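Local coordinates for protein acyl-CoA dehydrogenase (Bacillus anthracis, PDB 3OWA) that probably oxidises acyl-CoA thioesters to their 2,3-enoyl forms, passing the electrons to a bound flavin-adenine dinucleotide, at residues T167-N172 and V198-D203; T176-N181 and V245-L250. All blocks are in the same frame, centred on the assembly; numbering follows the deposited sequence.

Interaction 1 (T167-N172 and V198-D203)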
loop_
_atom_site.group_PDB
_atom_site.type_symbol
_atom_site.label_atom_id
_atom_site.label_comp_id
_atom_site.label_asym_id
_atom_site.label_seq_id
_atom_site.Cartn_x
_atom_site.Cartn_y
_atom_site.Cartn_z
ATOM N N THR A 167 -15.136 -31.047 -0.692
ATOM C CA THR A 167 -15.509 -31.843 -1.873
ATOM C C THR A 167 -15.169 -33.338 -1.692
ATOM O O THR A 167 -14.038 -33.705 -1.353
ATOM C CB THR A 167 -14.801 -31.299 -3.153
ATOM O OG1 THR A 167 -15.194 -29.935 -3.339
ATOM C CG2 THR A 167 -15.165 -32.103 -4.436
ATOM N N THR A 168 -16.157 -34.193 -1.940
ATOM C CA THR A 168 -16.010 -35.636 -1.808
ATOM C C THR A 168 -15.956 -36.363 -3.147
ATOM O O THR A 168 -16.426 -35.851 -4.185
ATOM C CB THR A 168 -17.178 -36.219 -1.021
ATOM O OG1 THR A 168 -18.392 -35.903 -1.701
ATOM C CG2 THR A 168 -17.211 -35.625 0.379
ATOM N N ALA A 169 -15.403 -37.567 -3.108
ATOM C CA ALA A 169 -15.303 -38.434 -4.259
ATOM C C ALA A 169 -15.564 -39.872 -3.802
ATOM O O ALA A 169 -14.957 -40.362 -2.819
ATOM C CB ALA A 169 -13.946 -38.308 -4.940
ATOM N N ARG A 170 -16.447 -40.549 -4.503
ATOM C CA ARG A 170 -16.837 -41.895 -4.155
ATOM C C ARG A 170 -16.950 -42.742 -5.393
ATOM O O ARG A 170 -17.564 -42.359 -6.339
ATOM C CB ARG A 170 -18.155 -41.888 -3.414
ATOM C CG ARG A 170 -19.051 -43.032 -3.808
ATOM C CD ARG A 170 -20.527 -42.744 -3.618
ATOM N NE ARG A 170 -21.314 -42.869 -4.843
ATOM C CZ ARG A 170 -22.222 -41.986 -5.225
ATOM N NH1 ARG A 170 -22.905 -42.170 -6.327
ATOM N NH2 ARG A 170 -22.450 -40.915 -4.497
ATOM N N LEU A 171 -16.278 -43.873 -5.410
ATOM C CA LEU A 171 -16.325 -44.829 -6.502
ATOM C C LEU A 171 -17.746 -45.349 -6.675
ATOM O O LEU A 171 -18.368 -45.782 -5.697
ATOM C CB LEU A 171 -15.362 -45.985 -6.216
ATOM C CG LEU A 171 -14.814 -46.787 -7.395
ATOM C CD1 LEU A 171 -14.106 -45.884 -8.411
ATOM C CD2 LEU A 171 -13.888 -47.889 -6.883
ATOM N N ASN A 172 -18.262 -45.286 -7.909
ATOM C CA ASN A 172 -19.619 -45.735 -8.214
ATOM C C ASN A 172 -19.752 -47.268 -8.044
ATOM O O ASN A 172 -18.739 -47.953 -7.941
ATOM C CB ASN A 172 -20.065 -45.284 -9.618
ATOM C CG ASN A 172 -19.215 -45.878 -10.748
ATOM O OD1 ASN A 172 -18.335 -46.704 -10.533
ATOM N ND2 ASN A 172 -19.502 -45.450 -11.977
ATOM N N VAL A 198 -8.645 -31.118 -10.002
ATOM C CA VAL A 198 -9.544 -30.917 -8.864
ATOM C C VAL A 198 -9.113 -31.760 -7.649
ATOM O O VAL A 198 -8.827 -32.939 -7.776
ATOM C CB VAL A 198 -10.956 -31.371 -9.248
ATOM C CG1 VAL A 198 -11.902 -31.249 -8.061
ATOM C CG2 VAL A 198 -11.474 -30.586 -10.511
ATOM N N TYR A 199 -9.128 -31.186 -6.454
ATOM C CA TYR A 199 -8.792 -31.954 -5.260
ATOM C C TYR A 199 -10.058 -32.264 -4.519
ATOM O O TYR A 199 -10.918 -31.382 -4.390
ATOM C CB TYR A 199 -7.923 -31.090 -4.355
ATOM C CG TYR A 199 -6.523 -30.912 -4.857
ATOM C CD1 TYR A 199 -5.494 -31.771 -4.427
ATOM C CD2 TYR A 199 -6.199 -29.867 -5.720
ATOM C CE1 TYR A 199 -4.173 -31.586 -4.858
ATOM C CE2 TYR A 199 -4.879 -29.689 -6.157
ATOM C CZ TYR A 199 -3.881 -30.531 -5.727
ATOM O OH TYR A 199 -2.574 -30.288 -6.169
ATOM N N ALA A 200 -10.190 -33.511 -4.030
ATOM C CA ALA A 200 -11.403 -33.962 -3.350
ATOM C C ALA A 200 -11.002 -35.072 -2.386
ATOM O O ALA A 200 -9.946 -35.670 -2.562
ATOM C CB ALA A 200 -12.431 -34.504 -4.342
ATOM N N LYS A 201 -11.829 -35.350 -1.387
ATOM C CA LYS A 201 -11.515 -36.427 -0.448
ATOM C C LYS A 201 -12.301 -37.690 -0.779
ATOM O O LYS A 201 -13.522 -37.699 -0.675
ATOM C CB LYS A 201 -11.749 -36.002 1.009
ATOM C CG LYS A 201 -10.810 -34.910 1.459
ATOM C CD LYS A 201 -11.067 -34.515 2.918
ATOM C CE LYS A 201 -10.051 -33.451 3.345
ATOM N NZ LYS A 201 -10.220 -33.117 4.809
ATOM N N ILE A 202 -11.583 -38.740 -1.200
ATOM C CA ILE A 202 -12.196 -40.051 -1.479
ATOM C C ILE A 202 -12.844 -40.591 -0.216
ATOM O O ILE A 202 -12.205 -40.623 0.805
ATOM C CB ILE A 202 -11.185 -41.035 -2.089
ATOM C CG1 ILE A 202 -10.794 -40.521 -3.483
ATOM C CG2 ILE A 202 -11.790 -42.472 -2.154
ATOM C CD1 ILE A 202 -9.579 -41.154 -4.110
ATOM N N ASP A 203 -14.125 -40.955 -0.298
ATOM C CA ASP A 203 -14.953 -41.324 0.863
ATOM C C ASP A 203 -14.954 -40.269 1.960
ATOM O O ASP A 203 -15.228 -40.568 3.116
ATOM C CB ASP A 203 -14.544 -42.699 1.442
ATOM C CG ASP A 203 -14.621 -43.813 0.406
ATOM O OD1 ASP A 203 -13.822 -44.769 0.520
ATOM O OD2 ASP A 203 -15.458 -43.730 -0.531
HETATM O O HOH W 1 -15.351 -44.897 -3.085
#
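Thr167 and Ala200 open the parallel pairing of strands 168-171 and 195-202, adjacent in the beta-barrel-like middle domain of the acyl-CoA dehydrogenase fold; the axes of segments 168-171 and 198-202 run 56° apart. Thr167 O accepts the amide of Lys201 at 2.8 Å in a nearly straight bond (169° at the hydrogen). The methyl CG2 of Thr167, anti to its own backbone N, lies 3.6 Å from CB of Ala200, while OG1 turns to the carboxylate of Glu155. Thr168 and Lys201 share one face of the sheet. Between them the closest approach is of backbone to backbone, CA of Thr168 against O of Lys201, and the lysine chain runs out extended and away, its NZ making a weak bond to Leu163 O.

Ala169 carries the core of the contact. Its N-H reaches Lys201 O at 3.1 Å from well above the carbonyl plane, in a bond more bent than its neighbours (148° at the hydrogen). Ala169 O in turn accepts the amide of Asp203 at 2.7 Å, the donor nearly in line with the C=O bond. The methyl of Ala169 sits 4.1 Å from Ala200 CB and equally near Ile202 CG1, on the buried face that Phe210 of strand 206-213 also covers. Past Arg170 the direct pairing ends. A water bridges the gap, accepting from Leu171 N and donating at 2.8 Å to Asp203 OD2.

Interaction 2 (T176-N181 and V245-L250)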
loop_
_atom_site.group_PDB
_atom_site.type_symbol
_atom_site.label_atom_id
_atom_site.label_comp_id
_atom_site.label_asym_id
_atom_site.label_seq_id
_atom_site.Cartn_x
_atom_site.Cartn_y
_atom_site.Cartn_z
ATOM N N THR A 176 -16.081 -47.950 -11.920
ATOM C CA THR A 176 -15.488 -47.401 -13.126
ATOM C C THR A 176 -15.195 -45.881 -13.048
ATOM O O THR A 176 -14.320 -45.396 -13.742
ATOM C CB THR A 176 -16.375 -47.690 -14.351
ATOM O OG1 THR A 176 -17.635 -47.022 -14.207
ATOM C CG2 THR A 176 -16.604 -49.225 -14.526
ATOM N N HIS A 177 -15.945 -45.164 -12.212
ATOM C CA HIS A 177 -15.875 -43.696 -12.124
ATOM C C HIS A 177 -15.960 -43.251 -10.682
ATOM O O HIS A 177 -16.716 -43.844 -9.907
ATOM C CB HIS A 177 -17.051 -43.042 -12.847
ATOM C CG HIS A 177 -17.043 -43.233 -14.325
ATOM N ND1 HIS A 177 -17.437 -44.409 -14.919
ATOM C CD2 HIS A 177 -16.712 -42.389 -15.332
ATOM C CE1 HIS A 177 -17.326 -44.293 -16.231
ATOM N NE2 HIS A 177 -16.890 -43.075 -16.508
ATOM N N TYR A 178 -15.204 -42.202 -10.346
ATOM C CA TYR A 178 -15.416 -41.460 -9.106
ATOM C C TYR A 178 -16.553 -40.484 -9.320
ATOM O O TYR A 178 -16.633 -39.868 -10.384
ATOM C CB TYR A 178 -14.142 -40.702 -8.684
ATOM C CG TYR A 178 -13.117 -41.644 -8.109
ATOM C CD1 TYR A 178 -13.224 -42.081 -6.795
ATOM C CD2 TYR A 178 -12.031 -42.098 -8.894
ATOM C CE1 TYR A 178 -12.274 -42.959 -6.249
ATOM C CE2 TYR A 178 -11.061 -42.978 -8.359
ATOM C CZ TYR A 178 -11.207 -43.411 -7.040
ATOM O OH TYR A 178 -10.272 -44.255 -6.493
ATOM N N VAL A 179 -17.418 -40.386 -8.318
ATOM C CA VAL A 179 -18.566 -39.476 -8.281
ATOM C C VAL A 179 -18.201 -38.297 -7.363
ATOM O O VAL A 179 -18.031 -38.461 -6.139
ATOM C CB VAL A 179 -19.867 -40.204 -7.793
ATOM C CG1 VAL A 179 -21.035 -39.248 -7.717
ATOM C CG2 VAL A 179 -20.246 -41.384 -8.727
ATOM N N LEU A 180 -18.017 -37.117 -7.953
ATOM C CA LEU A 180 -17.530 -35.956 -7.166
ATOM C C LEU A 180 -18.654 -34.977 -6.812
ATOM O O LEU A 180 -19.503 -34.639 -7.670
ATOM C CB LEU A 180 -16.405 -35.208 -7.921
ATOM C CG LEU A 180 -14.981 -35.676 -7.608
ATOM C CD1 LEU A 180 -14.761 -37.074 -8.168
ATOM C CD2 LEU A 180 -13.946 -34.684 -8.208
ATOM N N ASN A 181 -18.662 -34.522 -5.564
ATOM C CA ASN A 181 -19.631 -33.525 -5.123
ATOM C C ASN A 181 -18.989 -32.433 -4.312
ATOM O O ASN A 181 -18.300 -32.711 -3.322
ATOM C CB ASN A 181 -20.742 -34.175 -4.286
ATOM C CG ASN A 181 -21.712 -34.941 -5.126
ATOM O OD1 ASN A 181 -21.636 -36.188 -5.224
ATOM N ND2 ASN A 181 -22.666 -34.225 -5.725
ATOM N N VAL A 245 -16.024 -38.911 -13.016
ATOM C CA VAL A 245 -14.627 -38.844 -13.410
ATOM C C VAL A 245 -14.083 -40.268 -13.554
ATOM O O VAL A 245 -14.115 -41.018 -12.596
ATOM C CB VAL A 245 -13.810 -38.128 -12.324
ATOM C CG1 VAL A 245 -12.320 -38.071 -12.743
ATOM C CG2 VAL A 245 -14.414 -36.696 -12.010
ATOM N N PRO A 246 -13.579 -40.642 -14.739
ATOM C CA PRO A 246 -13.047 -42.006 -14.898
ATOM C C PRO A 246 -12.015 -42.325 -13.838
ATOM O O PRO A 246 -11.209 -41.471 -13.487
ATOM C CB PRO A 246 -12.363 -41.952 -16.262
ATOM C CG PRO A 246 -13.158 -40.958 -17.019
ATOM C CD PRO A 246 -13.495 -39.888 -15.995
ATOM N N LYS A 247 -12.048 -43.558 -13.349
ATOM C CA LYS A 247 -11.141 -44.035 -12.312
ATOM C C LYS A 247 -9.672 -43.752 -12.668
ATOM O O LYS A 247 -8.870 -43.440 -11.804
ATOM C CB LYS A 247 -11.394 -45.548 -12.123
ATOM C CG LYS A 247 -10.591 -46.208 -11.069
ATOM C CD LYS A 247 -10.794 -47.721 -11.114
ATOM C CE LYS A 247 -10.179 -48.350 -12.354
ATOM N NZ LYS A 247 -10.089 -49.810 -12.128
ATOM N N GLU A 248 -9.335 -43.857 -13.948
ATOM C CA GLU A 248 -7.974 -43.665 -14.423
ATOM C C GLU A 248 -7.542 -42.177 -14.468
ATOM O O GLU A 248 -6.371 -41.868 -14.772
ATOM C CB GLU A 248 -7.797 -44.305 -15.812
ATOM C CG GLU A 248 -8.664 -43.690 -16.929
ATOM C CD GLU A 248 -10.003 -44.438 -17.196
ATOM O OE1 GLU A 248 -10.509 -45.205 -16.305
ATOM O OE2 GLU A 248 -10.554 -44.216 -18.319
ATOM N N ASN A 249 -8.479 -41.272 -14.175
ATOM C CA ASN A 249 -8.151 -39.855 -14.050
ATOM C C ASN A 249 -7.706 -39.440 -12.671
ATOM O O ASN A 249 -7.372 -38.264 -12.462
ATOM C CB ASN A 249 -9.294 -38.987 -14.547
ATOM C CG ASN A 249 -9.282 -38.857 -16.028
ATOM O OD1 ASN A 249 -9.030 -39.829 -16.731
ATOM N ND2 ASN A 249 -9.553 -37.668 -16.528
ATOM N N LEU A 250 -7.681 -40.378 -11.723
ATOM C CA LEU A 250 -7.003 -40.120 -10.455
ATOM C C LEU A 250 -5.531 -39.720 -10.722
ATOM O O LEU A 250 -4.821 -40.395 -11.483
ATOM C CB LEU A 250 -7.065 -41.332 -9.540
ATOM C CG LEU A 250 -6.263 -41.177 -8.237
ATOM C CD1 LEU A 250 -7.066 -40.411 -7.207
ATOM C CD2 LEU A 250 -5.876 -42.549 -7.703
HETATM O O HOH W 2 -13.414 -45.750 -16.212
#
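Tyr178 and Val245 exchange both of their backbone hydrogen bonds, the signature of a hydrogen-bonded antiparallel pair, and so join strands 177-188 and 243-246 in the middle-domain sheet. Tyr178 N gives to Val245 O at 2.8 Å, and Val245 N returns to Tyr178 O at 2.9 Å, the second being the straighter at 167°. Beyond this pair His177 and Pro246 form a non-hydrogen-bonded one, which suits a proline with no N-H to offer. The ladder then ends where Lys247 begins a short 3-10 turn: its amide makes the last bond, donating to Thr176 O.

The apolar contacts gather on the face shared by Tyr178 and Val245. Val245 CG2 meets Leu180 CD1 at 3.9 Å, their side chains crossing at a slant. The tyrosine ring extends along the turn, with CD2 at 4.0 Å from Lys247 CA and CE2 near Leu250 CB; Phe210 meets the same ring edge-to-face. His177 goes to the other side, where CD2 lies 3.6 Å from Pro246 N and also brushes the proline ring.

Polar side chains and water serve the exposed end. Thr176 OG1 lies in the plane of the His177 ring, at its edge, and is hydrogen-bonded to ND1 at 2.7 Å, which restrains the imidazole's rotation. A water donates to both Thr176 O and Glu248 OE1. That carbonyl is therefore gripped twice, by the Lys247 amide and by the water, and the contact as a whole implies a division of labour: backbone bonds set the register, hydrocarbon packs on the face of Tyr178 and Val245, and solvent-linked polar groups finish the strand end.

In the fold
Read from the N terminus, the chain lays down strand 168-171, turns back through Asn172 into 177-188, then reaches 195-202, where interaction 1 closes a loop of 25 intervening residues. Interaction 2 waits until strand 243-246 arrives, closing a longer one of 63. Because 176-181 falls inside the first loop and 245-250 beyond it, the two closures cross. Their first strands are antiparallel neighbours, probably hydrogen-bonded from Val179 N to Arg170 O and from Asn172 N to His177 O, with Ala169 packed on Leu180. Four strands, 195-202, 168-171, 177-188 and 243-246, are linked in that order in one sheet: the hairpin 168-188 takes a partner on each outer side, 195-202 on its first arm and 243-246 on its second.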